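Local coordinates for (R)-specific secondary-alkylsulfatase (Pseudomonas sp., PDB 4AXH), which hydrolyses (R)-secondary-alkyl sulfates with strict inversion of configuration, as a zinc-dependent homodimeric enzyme of the metallo-beta-lactamase superfamily, giving (S)-alcohols and sulfate, at residues A[75-80]-A[152-157]; A[81-86]-A[252-257]; A[570-575]-A[640-645]; A[605-610]-A[633-638]. One frame throughout, in Å; residues are numbered along the deposited sequence. Where two conformers were deposited one is given.

From the N terminus, strand 74-76 turns back through 77-80 into strand 82-85. Contact 1 closes when 75-80 meets the start of helix 153-164 in the metallo-beta-lactamase region, and contact 2 when 81-86 meets the loop segment 252-257. Their segments alternate along the chain, so the two loops cross, and the hairpin pins helix and loop side by side; the contact centres are 8 Å apart. In the C-terminal region strand 570-576 opens contact 3, whose centre is about 42 Å from those of contacts 1 and 2, and helix 640-646 closes it. Contact 4, pairing 605-610 with 633-638, is nested inside that loop and belongs to the same five-stranded sheet.

Contact 1: residues A[75-80]-A[152-157]; sequences IKNAEG and TAETAR
Ile75 lays its CG2 methyl against the backbone of Glu154, 3.7 Å from Glu154 O, and carries CD1 on to the methyl of Thr155, so that a small beta hairpin, strands 74-76 and 82-85, rests on the first turn of helix 153-164. The helix lies in the metallo-beta-lactamase region, and Thr155 is about 8 Å, side chain to side chain, from the zinc ligand Asp183. A branched residue suits position 75 because its two arms serve different neighbours: CG2 stands opposite the backbone N and meets Glu154, whereas the CG1 arm ends with CD1 3.9 Å from Thr155 CG2. The side chains of Ile75 and Thr155 meet at about a right angle. Thr155 turns its methyl to the hairpin while its hydroxyl bonds to Asp131, dividing one small residue between apolar and polar surroundings. Chi1 of Glu154 (-56°) keeps CG beside the backbone N and 4.0 Å from Lys76 O; the bend at chi2 (86°) then sets the course of the carboxylate, which comes near the Asn77 amide in the conformer given, the planes 36° apart. Glu154 OE1 accepts from the backbone N of Thr258. Asparagine suits the hairpin corner, for its amide oxygen can close an Asx turn within the type I turn Asn77 to Gly80: in that conformer, Asn77 OD1 accepts from Glu79 N at 2.9 Å, the N-H pointing almost straight at the oxygen.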
loop_
_atom_site.group_PDB
_atom_site.type_symbol
_atom_site.label_atom_id
_atom_site.label_comp_id
_atom_site.label_asym_id
_atom_site.label_seq_id
_atom_site.Cartn_x
_atom_site.Cartn_y
_atom_site.Cartn_z
ATOM N N ILE A 75 -30.864 10.883 20.267
ATOM C CA ILE A 75 -30.179 12.154 20.232
ATOM C C ILE A 75 -30.646 12.750 18.895
ATOM O O ILE A 75 -30.561 12.086 17.855
ATOM C CB ILE A 75 -28.642 11.992 20.323
ATOM C CG1 ILE A 75 -28.217 11.367 21.663
ATOM C CG2 ILE A 75 -27.929 13.342 20.080
ATOM C CD1 ILE A 75 -26.780 10.824 21.656
ATOM N N LYS A 76 -31.171 13.974 18.929
ATOM C CA LYS A 76 -31.669 14.665 17.743
ATOM C C LYS A 76 -30.791 15.840 17.351
ATOM O O LYS A 76 -30.052 16.382 18.187
ATOM C CB LYS A 76 -33.109 15.146 17.982
ATOM C CG LYS A 76 -34.140 14.020 18.017
ATOM C CD LYS A 76 -35.274 14.300 19.001
ATOM C CE LYS A 76 -35.250 13.387 20.214
ATOM N NZ LYS A 76 -34.121 13.679 21.163
ATOM N N ASN A 77 -30.885 16.232 16.061
ATOM C CA ASN A 77 -30.198 17.356 15.420
ATOM C C ASN A 77 -30.984 18.643 15.770
ATOM O O ASN A 77 -32.037 18.547 16.409
ATOM C CB ASN A 77 -30.208 17.110 13.896
ATOM C CG ASN A 77 -29.567 18.191 13.064
ATOM O OD1 ASN A 77 -30.225 19.149 12.607
ATOM N ND2 ASN A 77 -28.258 18.080 12.891
ATOM N N ALA A 78 -30.510 19.847 15.315
ATOM C CA ALA A 78 -31.233 21.112 15.499
ATOM C C ALA A 78 -32.587 21.067 14.801
ATOM O O ALA A 78 -33.596 21.473 15.387
ATOM C CB ALA A 78 -30.424 22.274 14.984
ATOM N N GLU A 79 -32.632 20.472 13.616
ATOM C CA GLU A 79 -33.867 20.329 12.822
ATOM C C GLU A 79 -34.852 19.242 13.376
ATOM O O GLU A 79 -35.871 18.952 12.736
ATOM C CB GLU A 79 -33.517 20.048 11.341
ATOM C CG GLU A 79 -32.698 21.124 10.661
ATOM C CD GLU A 79 -32.732 20.984 9.151
ATOM O OE1 GLU A 79 -33.798 21.238 8.537
ATOM O OE2 GLU A 79 -31.684 20.601 8.581
ATOM N N GLY A 80 -34.525 18.654 14.540
ATOM C CA GLY A 80 -35.325 17.625 15.203
ATOM C C GLY A 80 -35.162 16.211 14.682
ATOM O O GLY A 80 -35.803 15.304 15.221
ATOM N N THR A 152 -19.725 13.884 16.439
ATOM C CA THR A 152 -20.583 15.006 16.114
ATOM C C THR A 152 -20.812 15.950 17.275
ATOM O O THR A 152 -20.698 15.555 18.437
ATOM C CB THR A 152 -21.894 14.492 15.539
ATOM O OG1 THR A 152 -22.706 13.967 16.595
ATOM C CG2 THR A 152 -21.691 13.426 14.458
ATOM N N ALA A 153 -21.168 17.203 16.968
ATOM C CA ALA A 153 -21.429 18.229 17.980
ATOM C C ALA A 153 -22.621 17.838 18.872
ATOM O O ALA A 153 -22.590 18.064 20.097
ATOM C CB ALA A 153 -21.672 19.561 17.282
ATOM N N GLU A 154 -23.649 17.202 18.262
ATOM C CA GLU A 154 -24.869 16.753 18.960
ATOM C C GLU A 154 -24.582 15.626 19.931
ATOM O O GLU A 154 -25.124 15.633 21.036
ATOM C CB GLU A 154 -26.001 16.369 17.967
ATOM C CG GLU A 154 -26.401 17.469 16.991
ATOM C CD GLU A 154 -25.553 17.507 15.739
ATOM O OE1 GLU A 154 -24.506 16.824 15.709
ATOM O OE2 GLU A 154 -25.919 18.235 14.790
ATOM N N THR A 155 -23.698 14.679 19.544
ATOM C CA THR A 155 -23.313 13.574 20.420
ATOM C C THR A 155 -22.388 14.037 21.545
ATOM O O THR A 155 -22.622 13.688 22.713
ATOM C CB THR A 155 -22.968 12.279 19.649
ATOM O OG1 THR A 155 -21.879 12.506 18.765
ATOM C CG2 THR A 155 -24.159 11.718 18.873
ATOM N N ALA A 156 -21.411 14.905 21.222
ATOM C CA ALA A 156 -20.511 15.521 22.209
ATOM C C ALA A 156 -21.312 16.221 23.302
ATOM O O ALA A 156 -21.063 16.018 24.490
ATOM C CB ALA A 156 -19.614 16.525 21.523
ATOM N N ARG A 157 -22.316 16.998 22.886
ATOM C CA ARG A 157 -23.227 17.722 23.774
ATOM C C ARG A 157 -24.053 16.773 24.628
ATOM O O ARG A 157 -24.142 16.973 25.835
ATOM C CB ARG A 157 -24.139 18.679 22.955
ATOM C CG ARG A 157 -24.920 19.683 23.774
ATOM C CD ARG A 157 -24.086 20.852 24.267
ATOM N NE ARG A 157 -23.338 20.552 25.496
ATOM C CZ ARG A 157 -23.867 20.580 26.708
ATOM N NH1 ARG A 157 -25.152 20.888 26.872
ATOM N NH2 ARG A 157 -23.127 20.272 27.769
#

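Contact 2: residues A[81-86]-A[252-257]; sequences QVVWDM and TTATNA
Val83 pushes its branched side chain against the loop 252-257, with CG1 3.7 Å from the methyl CB of Ala257 and CG2 against the backbone oxygens of Thr255 and Asn256. Small residues suit the loop side: Ala254 and Ala257 each offer a single methyl to CG1, so the valine can come close to the main chain. The bump occurs at a classic beta bulge, where Val83 and Trp84 both face Ile75 of the paired strand. Next to it, the indole of Trp84 reaches to the loop with CG opposite the backbone N (chi1 -167°). Its six-membered ring presents an edge to the chain from Thr252 to Ala254, facing Thr252 O, with Ala254 N also near the ring plane. At its other end NE1 donates to Gly129 O.

The Thr255 methyl, CG2, rests beside the carbonyls of Val82 and Val83, while its hydroxyl bonds to Tyr535. Farther along, Gln81 crosses Asn256 at about a right angle, with OE1 3.5 Å from Asn256 CB and the amide planes 40° apart.

The loop belongs to the metallo-beta-lactamase region, and the Thr253 side chain is about 7 Å from those of the sulfate-binding residues Gln232 and Tyr417. The polar join is slight: one backbone bond and a weak side-chain one. Thr255 N gives Val83 O a nearly straight bond (2.9 Å, 174°) on a lone pair in the carbonyl plane, and Asn256 ND2 adds a weak one to Val82 O. The chemistry implies that the main-chain bond probably helps set the loop's alignment, while methyl groups supply the fit.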
loop_
_atom_site.group_PDB
_atom_site.type_symbol
_atom_site.label_atom_id
_atom_site.label_comp_id
_atom_site.label_asym_id
_atom_site.label_seq_id
_atom_site.Cartn_x
_atom_site.Cartn_y
_atom_site.Cartn_z
ATOM N N GLN A 81 -34.326 16.005 13.607
ATOM C CA GLN A 81 -34.062 14.686 12.999
ATOM C C GLN A 81 -33.132 13.852 13.899
ATOM O O GLN A 81 -32.211 14.397 14.505
ATOM C CB GLN A 81 -33.419 14.773 11.609
ATOM C CG GLN A 81 -33.710 16.001 10.771
ATOM C CD GLN A 81 -32.736 16.053 9.610
ATOM O OE1 GLN A 81 -31.599 16.535 9.719
ATOM N NE2 GLN A 81 -33.127 15.501 8.485
ATOM N N VAL A 82 -33.352 12.516 13.928
ATOM C CA VAL A 82 -32.601 11.550 14.737
ATOM C C VAL A 82 -31.164 11.434 14.236
ATOM O O VAL A 82 -30.945 11.256 13.038
ATOM C CB VAL A 82 -33.307 10.161 14.865
ATOM C CG1 VAL A 82 -32.702 9.341 16.002
ATOM C CG2 VAL A 82 -34.803 10.320 15.091
ATOM N N VAL A 83 -30.206 11.582 15.170
ATOM C CA VAL A 83 -28.757 11.520 14.961
ATOM C C VAL A 83 -28.224 10.160 15.432
ATOM O O VAL A 83 -27.378 9.564 14.757
ATOM C CB VAL A 83 -28.034 12.713 15.684
ATOM C CG1 VAL A 83 -26.520 12.525 15.770
ATOM C CG2 VAL A 83 -28.345 14.019 14.997
ATOM N N TRP A 84 -28.698 9.717 16.628
ATOM C CA TRP A 84 -28.285 8.503 17.297
ATOM C C TRP A 84 -29.482 7.890 17.991
ATOM O O TRP A 84 -30.120 8.557 18.813
ATOM C CB TRP A 84 -27.213 8.835 18.346
ATOM C CG TRP A 84 -26.498 7.630 18.893
ATOM C CD1 TRP A 84 -26.646 7.073 20.133
ATOM C CD2 TRP A 84 -25.524 6.829 18.203
ATOM N NE1 TRP A 84 -25.805 5.981 20.263
ATOM C CE2 TRP A 84 -25.109 5.811 19.094
ATOM C CE3 TRP A 84 -24.959 6.879 16.918
ATOM C CZ2 TRP A 84 -24.119 4.890 18.755
ATOM C CZ3 TRP A 84 -23.997 5.944 16.577
ATOM C CH2 TRP A 84 -23.575 4.975 17.488
ATOM N N ASP A 85 -29.773 6.617 17.681
ATOM C CA ASP A 85 -30.900 5.868 18.240
ATOM C C ASP A 85 -30.436 4.507 18.753
ATOM O O ASP A 85 -30.011 3.658 17.968
ATOM C CB ASP A 85 -32.019 5.710 17.175
ATOM C CG ASP A 85 -33.414 5.400 17.705
ATOM O OD1 ASP A 85 -33.549 5.155 18.942
ATOM O OD2 ASP A 85 -34.373 5.391 16.880
ATOM N N MET A 86 -30.479 4.327 20.071
ATOM C CA MET A 86 -30.105 3.079 20.744
ATOM C C MET A 86 -31.331 2.158 20.899
ATOM O O MET A 86 -31.173 0.940 20.919
ATOM C CB MET A 86 -29.464 3.362 22.108
ATOM C CG MET A 86 -27.978 3.575 22.022
ATOM S SD MET A 86 -27.028 2.098 21.526
ATOM C CE MET A 86 -27.420 1.037 22.885
ATOM N N THR A 252 -23.436 1.714 14.835
ATOM C CA THR A 252 -23.556 2.256 13.465
ATOM C C THR A 252 -22.955 3.657 13.467
ATOM O O THR A 252 -22.556 4.130 14.540
ATOM C CB THR A 252 -25.073 2.326 13.029
ATOM O OG1 THR A 252 -25.207 2.866 11.687
ATOM C CG2 THR A 252 -25.942 3.101 14.029
ATOM N N THR A 253 -22.922 4.329 12.293
ATOM C CA THR A 253 -22.455 5.713 12.210
ATOM C C THR A 253 -23.566 6.695 12.516
ATOM O O THR A 253 -24.751 6.420 12.283
ATOM C CB THR A 253 -21.740 6.055 10.867
ATOM O OG1 THR A 253 -22.583 5.760 9.744
ATOM C CG2 THR A 253 -20.361 5.384 10.734
ATOM N N ALA A 254 -23.167 7.861 13.038
ATOM C CA ALA A 254 -24.080 8.945 13.381
ATOM C C ALA A 254 -24.693 9.495 12.095
ATOM O O ALA A 254 -24.021 9.616 11.062
ATOM C CB ALA A 254 -23.350 10.030 14.151
ATOM N N THR A 255 -25.992 9.775 12.164
ATOM C CA THR A 255 -26.782 10.265 11.049
ATOM C C THR A 255 -27.222 11.729 11.206
ATOM O O THR A 255 -27.448 12.186 12.321
ATOM C CB THR A 255 -27.925 9.266 10.754
ATOM O OG1 THR A 255 -28.621 9.700 9.606
ATOM C CG2 THR A 255 -28.912 9.104 11.912
ATOM N N ASN A 256 -27.339 12.459 10.080
ATOM C CA ASN A 256 -27.831 13.840 9.998
ATOM C C ASN A 256 -27.158 14.803 11.009
ATOM O O ASN A 256 -27.814 15.686 11.585
ATOM C CB ASN A 256 -29.374 13.848 10.157
ATOM C CG ASN A 256 -30.108 12.935 9.209
ATOM O OD1 ASN A 256 -30.119 13.159 7.999
ATOM N ND2 ASN A 256 -30.746 11.884 9.745
ATOM N N ALA A 257 -25.844 14.659 11.201
ATOM C CA ALA A 257 -25.174 15.472 12.205
ATOM C C ALA A 257 -24.059 16.401 11.722
ATOM O O ALA A 257 -23.738 16.442 10.524
ATOM C CB ALA A 257 -24.705 14.588 13.328
#

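Contact 3: residues A[570-575]-A[640-645]; sequences MTLNWV and KKLGEF
Met570 slides its thioether along the helix 640-646, with SD 3.6 Å from Lys641 O and CE 3.6 Å from Glu644 CD. An unbranched, flexible chain suits this place, as it can thread between a lysine stem and a glutamate; the bend at chi3 (97°) directs the methyl along Glu644. Beside it, Leu572 CD2 touches both Leu642 CD1 and Phe645 CB, each at 3.9 Å. Trp574 completes the apolar row, its CZ2 3.5 Å from Leu642 CD1 and approaching obliquely.

These three residues sit at alternate positions of strand 570-576 and cover one face of the C-terminal sheet; helix 640-645 runs at 103° to strand 570-575. Phe553 also meets the indole, which touches Val607 and Leu609 of the adjacent strand.

At the helix edge, Lys640 NZ bonds to Glu644 OE1 from above the carboxylate plane at 2.8 Å, and His568 ND1 bonds to Glu644 OE2. Both carboxylate oxygens are thus engaged, which steadies the surface against which the methionine methyl packs. The chemistry implies an apolar strand-helix seam, closed at one end by a salt-bridge network that probably favours the ionised glutamate.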
loop_
_atom_site.group_PDB
_atom_site.type_symbol
_atom_site.label_atom_id
_atom_site.label_comp_id
_atom_site.label_asym_id
_atom_site.label_seq_id
_atom_site.Cartn_x
_atom_site.Cartn_y
_atom_site.Cartn_z
ATOM N N MET A 570 -2.360 26.587 -20.403
ATOM C CA MET A 570 -2.299 27.896 -19.757
ATOM C C MET A 570 -1.591 27.784 -18.414
ATOM O O MET A 570 -1.418 26.682 -17.899
ATOM C CB MET A 570 -3.724 28.442 -19.515
ATOM C CG MET A 570 -4.598 27.499 -18.713
ATOM S SD MET A 570 -6.131 28.208 -18.089
ATOM C CE MET A 570 -7.265 27.652 -19.356
ATOM N N THR A 571 -1.232 28.935 -17.830
ATOM C CA THR A 571 -0.591 29.063 -16.522
ATOM C C THR A 571 -1.366 30.104 -15.744
ATOM O O THR A 571 -1.745 31.131 -16.305
ATOM C CB THR A 571 0.875 29.457 -16.651
ATOM O OG1 THR A 571 0.960 30.627 -17.461
ATOM C CG2 THR A 571 1.735 28.342 -17.233
ATOM N N LEU A 572 -1.630 29.834 -14.467
ATOM C CA LEU A 572 -2.423 30.719 -13.625
ATOM C C LEU A 572 -1.733 30.960 -12.295
ATOM O O LEU A 572 -1.601 30.027 -11.504
ATOM C CB LEU A 572 -3.835 30.118 -13.371
ATOM C CG LEU A 572 -4.712 29.694 -14.582
ATOM C CD1 LEU A 572 -4.405 28.256 -15.027
ATOM C CD2 LEU A 572 -6.192 29.779 -14.232
ATOM N N ASN A 573 -1.293 32.201 -12.039
ATOM C CA ASN A 573 -0.737 32.580 -10.743
ATOM C C ASN A 573 -1.914 32.915 -9.837
ATOM O O ASN A 573 -2.922 33.453 -10.299
ATOM C CB ASN A 573 0.190 33.783 -10.847
ATOM C CG ASN A 573 1.580 33.438 -11.305
ATOM O OD1 ASN A 573 2.031 32.287 -11.221
ATOM N ND2 ASN A 573 2.305 34.442 -11.772
ATOM N N TRP A 574 -1.803 32.545 -8.562
ATOM C CA TRP A 574 -2.806 32.782 -7.532
ATOM C C TRP A 574 -2.083 33.423 -6.357
ATOM O O TRP A 574 -1.011 32.946 -5.952
ATOM C CB TRP A 574 -3.465 31.459 -7.108
ATOM C CG TRP A 574 -4.362 30.852 -8.140
ATOM C CD1 TRP A 574 -3.986 30.163 -9.258
ATOM C CD2 TRP A 574 -5.792 30.840 -8.123
ATOM N NE1 TRP A 574 -5.098 29.771 -9.968
ATOM C CE2 TRP A 574 -6.221 30.145 -9.278
ATOM C CE3 TRP A 574 -6.758 31.334 -7.229
ATOM C CZ2 TRP A 574 -7.573 29.947 -9.574
ATOM C CZ3 TRP A 574 -8.097 31.147 -7.528
ATOM C CH2 TRP A 574 -8.494 30.469 -8.693
ATOM N N VAL A 575 -2.628 34.540 -5.849
ATOM C CA VAL A 575 -2.024 35.271 -4.736
ATOM C C VAL A 575 -3.030 35.540 -3.664
ATOM O O VAL A 575 -4.083 36.117 -3.927
ATOM C CB VAL A 575 -1.081 36.466 -5.101
ATOM C CG1 VAL A 575 -0.986 36.714 -6.612
ATOM C CG2 VAL A 575 -1.409 37.747 -4.335
ATOM N N LYS A 640 -9.899 36.075 -19.165
ATOM C CA LYS A 640 -10.745 35.089 -19.842
ATOM C C LYS A 640 -10.376 33.637 -19.430
ATOM O O LYS A 640 -11.258 32.776 -19.344
ATOM C CB LYS A 640 -10.622 35.304 -21.376
ATOM C CG LYS A 640 -11.152 34.186 -22.300
ATOM C CD LYS A 640 -10.549 34.245 -23.716
ATOM C CE LYS A 640 -9.328 33.364 -23.903
ATOM N NZ LYS A 640 -9.675 31.919 -24.044
ATOM N N LYS A 641 -9.074 33.390 -19.161
ATOM C CA LYS A 641 -8.526 32.070 -18.823
ATOM C C LYS A 641 -9.007 31.468 -17.501
ATOM O O LYS A 641 -8.944 30.253 -17.351
ATOM C CB LYS A 641 -6.987 32.039 -18.928
ATOM C CG LYS A 641 -6.399 32.447 -20.278
ATOM C CD LYS A 641 -6.096 31.255 -21.172
ATOM C CE LYS A 641 -5.643 31.674 -22.545
ATOM N NZ LYS A 641 -5.535 30.510 -23.460
ATOM N N LEU A 642 -9.500 32.287 -16.557
ATOM C CA LEU A 642 -9.990 31.760 -15.286
ATOM C C LEU A 642 -11.300 31.028 -15.486
ATOM O O LEU A 642 -11.404 29.863 -15.099
ATOM C CB LEU A 642 -10.116 32.833 -14.192
ATOM C CG LEU A 642 -10.345 32.303 -12.773
ATOM C CD1 LEU A 642 -9.208 31.389 -12.336
ATOM C CD2 LEU A 642 -10.467 33.439 -11.783
ATOM N N GLY A 643 -12.259 31.700 -16.125
ATOM C CA GLY A 643 -13.570 31.137 -16.429
ATOM C C GLY A 643 -13.462 29.898 -17.294
ATOM O O GLY A 643 -14.231 28.943 -17.117
ATOM N N GLU A 644 -12.475 29.920 -18.222
ATOM C CA GLU A 644 -12.105 28.844 -19.139
ATOM C C GLU A 644 -11.661 27.642 -18.297
ATOM O O GLU A 644 -12.189 26.538 -18.472
ATOM C CB GLU A 644 -10.949 29.323 -20.060
ATOM C CG GLU A 644 -10.509 28.329 -21.131
ATOM C CD GLU A 644 -9.392 28.769 -22.069
ATOM O OE1 GLU A 644 -9.056 29.977 -22.096
ATOM O OE2 GLU A 644 -8.865 27.898 -22.799
ATOM N N PHE A 645 -10.723 27.882 -17.353
ATOM C CA PHE A 645 -10.195 26.862 -16.460
ATOM C C PHE A 645 -11.303 26.182 -15.651
ATOM O O PHE A 645 -11.370 24.956 -15.652
ATOM C CB PHE A 645 -9.078 27.438 -15.565
ATOM C CG PHE A 645 -8.704 26.583 -14.383
ATOM C CD1 PHE A 645 -8.221 25.289 -14.563
ATOM C CD2 PHE A 645 -8.830 27.071 -13.089
ATOM C CE1 PHE A 645 -7.895 24.491 -13.468
ATOM C CE2 PHE A 645 -8.502 26.273 -11.991
ATOM C CZ PHE A 645 -8.037 24.988 -12.189
#

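Contact 4: residues A[605-610]-A[633-638]; sequences VTVKLT and VKLDGD
Thr606 and Asp636 form an antiparallel hydrogen-bonded pair, both side chains pointing the same way. In the conformer given for Asp636, Thr606 CB is 3.5 Å from Asp636 OD2 and 3.8 Å from Asp636 CB; one branch, OG1, donates to OD2 at 3.2 Å, on the lone pair turned away from the other carboxylate oxygen. Chi1 (-56°) sets the hydroxyl beside the backbone N and sends the CG2 methyl the other way. A beta-branched residue with a hydroxyl suits the spot, adding a side-chain link to the two main-chain bonds between Thr606 and Asp636. Lys608 and Lys634 form the next hydrogen-bonded pair on this face, their long chains suiting an exposed surface and keeping NZ from NZ 6.3 Å apart.

On the opposite face Val607 CG1 packs against both Val633 CG1, at 3.7 Å, and Leu635 CD2, at 3.8 Å. Gly637, opposite Val605, adopts a positive phi that favours glycine.

Strand 634-637 is the outermost in its sheet within the chain; strand 605-609 continues inward to strand 570-576, with which it runs parallel. The Val607 and Leu635 side chains touch Leu642 of helix 640-646, while Val633 and Leu635 also meet Ile628 of helix 624-630.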
loop_
_atom_site.group_PDB
_atom_site.type_symbol
_atom_site.label_atom_id
_atom_site.label_comp_id
_atom_site.label_asym_id
_atom_site.label_seq_id
_atom_site.Cartn_x
_atom_site.Cartn_y
_atom_site.Cartn_z
ATOM N N VAL A 605 -2.620 34.504 -16.580
ATOM C CA VAL A 605 -3.551 35.194 -15.676
ATOM C C VAL A 605 -2.975 35.182 -14.259
ATOM O O VAL A 605 -2.212 34.275 -13.925
ATOM C CB VAL A 605 -4.961 34.542 -15.697
ATOM C CG1 VAL A 605 -6.066 35.572 -15.637
ATOM C CG2 VAL A 605 -5.141 33.601 -16.864
ATOM N N THR A 606 -3.329 36.191 -13.437
ATOM C CA THR A 606 -2.919 36.326 -12.033
ATOM C C THR A 606 -4.179 36.591 -11.221
ATOM O O THR A 606 -4.950 37.479 -11.564
ATOM C CB THR A 606 -1.765 37.340 -11.869
ATOM O OG1 THR A 606 -0.678 36.943 -12.716
ATOM C CG2 THR A 606 -1.277 37.466 -10.417
ATOM N N VAL A 607 -4.441 35.752 -10.220
ATOM C CA VAL A 607 -5.668 35.812 -9.422
ATOM C C VAL A 607 -5.413 36.242 -7.973
ATOM O O VAL A 607 -4.994 35.429 -7.146
ATOM C CB VAL A 607 -6.485 34.484 -9.508
ATOM C CG1 VAL A 607 -7.941 34.710 -9.128
ATOM C CG2 VAL A 607 -6.388 33.830 -10.892
ATOM N N LYS A 608 -5.678 37.523 -7.674
ATOM C CA LYS A 608 -5.544 38.091 -6.332
ATOM C C LYS A 608 -6.894 37.973 -5.618
ATOM O O LYS A 608 -7.902 38.452 -6.140
ATOM C CB LYS A 608 -5.102 39.563 -6.380
ATOM C CG LYS A 608 -3.770 39.820 -7.095
ATOM C CD LYS A 608 -3.023 41.040 -6.522
ATOM C CE LYS A 608 -3.685 42.388 -6.750
ATOM N NZ LYS A 608 -3.161 43.426 -5.820
ATOM N N LEU A 609 -6.913 37.304 -4.446
ATOM C CA LEU A 609 -8.094 37.046 -3.606
ATOM C C LEU A 609 -7.637 36.640 -2.227
ATOM O O LEU A 609 -6.433 36.563 -1.979
ATOM C CB LEU A 609 -8.981 35.925 -4.218
ATOM C CG LEU A 609 -8.499 34.446 -4.168
ATOM C CD1 LEU A 609 -9.565 33.521 -4.696
ATOM C CD2 LEU A 609 -7.241 34.212 -4.990
ATOM N N THR A 610 -8.588 36.348 -1.340
ATOM C CA THR A 610 -8.306 35.880 0.018
ATOM C C THR A 610 -8.842 34.448 0.181
ATOM O O THR A 610 -9.713 34.043 -0.600
ATOM C CB THR A 610 -8.905 36.840 1.075
ATOM O OG1 THR A 610 -10.327 36.715 1.109
ATOM C CG2 THR A 610 -8.502 38.283 0.858
ATOM N N VAL A 633 -12.208 39.487 -6.273
ATOM C CA VAL A 633 -11.319 38.756 -7.170
ATOM C C VAL A 633 -10.773 39.736 -8.218
ATOM O O VAL A 633 -11.483 40.110 -9.156
ATOM C CB VAL A 633 -11.951 37.484 -7.813
ATOM C CG1 VAL A 633 -10.979 36.812 -8.781
ATOM C CG2 VAL A 633 -12.399 36.491 -6.748
ATOM N N LYS A 634 -9.526 40.174 -8.037
ATOM C CA LYS A 634 -8.864 41.076 -8.978
ATOM C C LYS A 634 -7.992 40.255 -9.928
ATOM O O LYS A 634 -7.298 39.334 -9.485
ATOM C CB LYS A 634 -8.053 42.162 -8.251
ATOM C CG LYS A 634 -8.921 43.154 -7.481
ATOM C CD LYS A 634 -8.136 44.385 -7.074
ATOM C CE LYS A 634 -8.907 45.220 -6.081
ATOM N NZ LYS A 634 -8.557 46.658 -6.172
ATOM N N LEU A 635 -8.057 40.562 -11.231
ATOM C CA LEU A 635 -7.300 39.822 -12.234
ATOM C C LEU A 635 -6.315 40.660 -13.042
ATOM O O LEU A 635 -6.629 41.783 -13.453
ATOM C CB LEU A 635 -8.228 39.090 -13.219
ATOM C CG LEU A 635 -9.438 38.343 -12.689
ATOM C CD1 LEU A 635 -10.355 37.994 -13.830
ATOM C CD2 LEU A 635 -9.037 37.073 -11.957
ATOM N N ASP A 636 -5.126 40.071 -13.279
ATOM C CA ASP A 636 -4.022 40.616 -14.079
ATOM C C ASP A 636 -3.862 39.658 -15.263
ATOM O O ASP A 636 -4.049 38.446 -15.098
ATOM C CB ASP A 636 -2.724 40.698 -13.239
ATOM C CG ASP A 636 -1.421 40.793 -14.025
ATOM O OD1 ASP A 636 -1.107 41.894 -14.523
ATOM O OD2 ASP A 636 -0.707 39.769 -14.120
ATOM N N GLY A 637 -3.567 40.199 -16.438
ATOM C CA GLY A 637 -3.402 39.388 -17.636
ATOM C C GLY A 637 -4.717 38.930 -18.242
ATOM O O GLY A 637 -5.757 39.570 -18.049
ATOM N N ASP A 638 -4.671 37.806 -18.978
ATOM C CA ASP A 638 -5.799 37.226 -19.703
ATOM C C ASP A 638 -6.905 36.693 -18.771
ATOM O O ASP A 638 -7.034 35.480 -18.585
ATOM C CB ASP A 638 -5.292 36.148 -20.695
ATOM C CG ASP A 638 -6.174 35.875 -21.897
ATOM O OD1 ASP A 638 -7.393 36.187 -21.829
ATOM O OD2 ASP A 638 -5.654 35.317 -22.900
#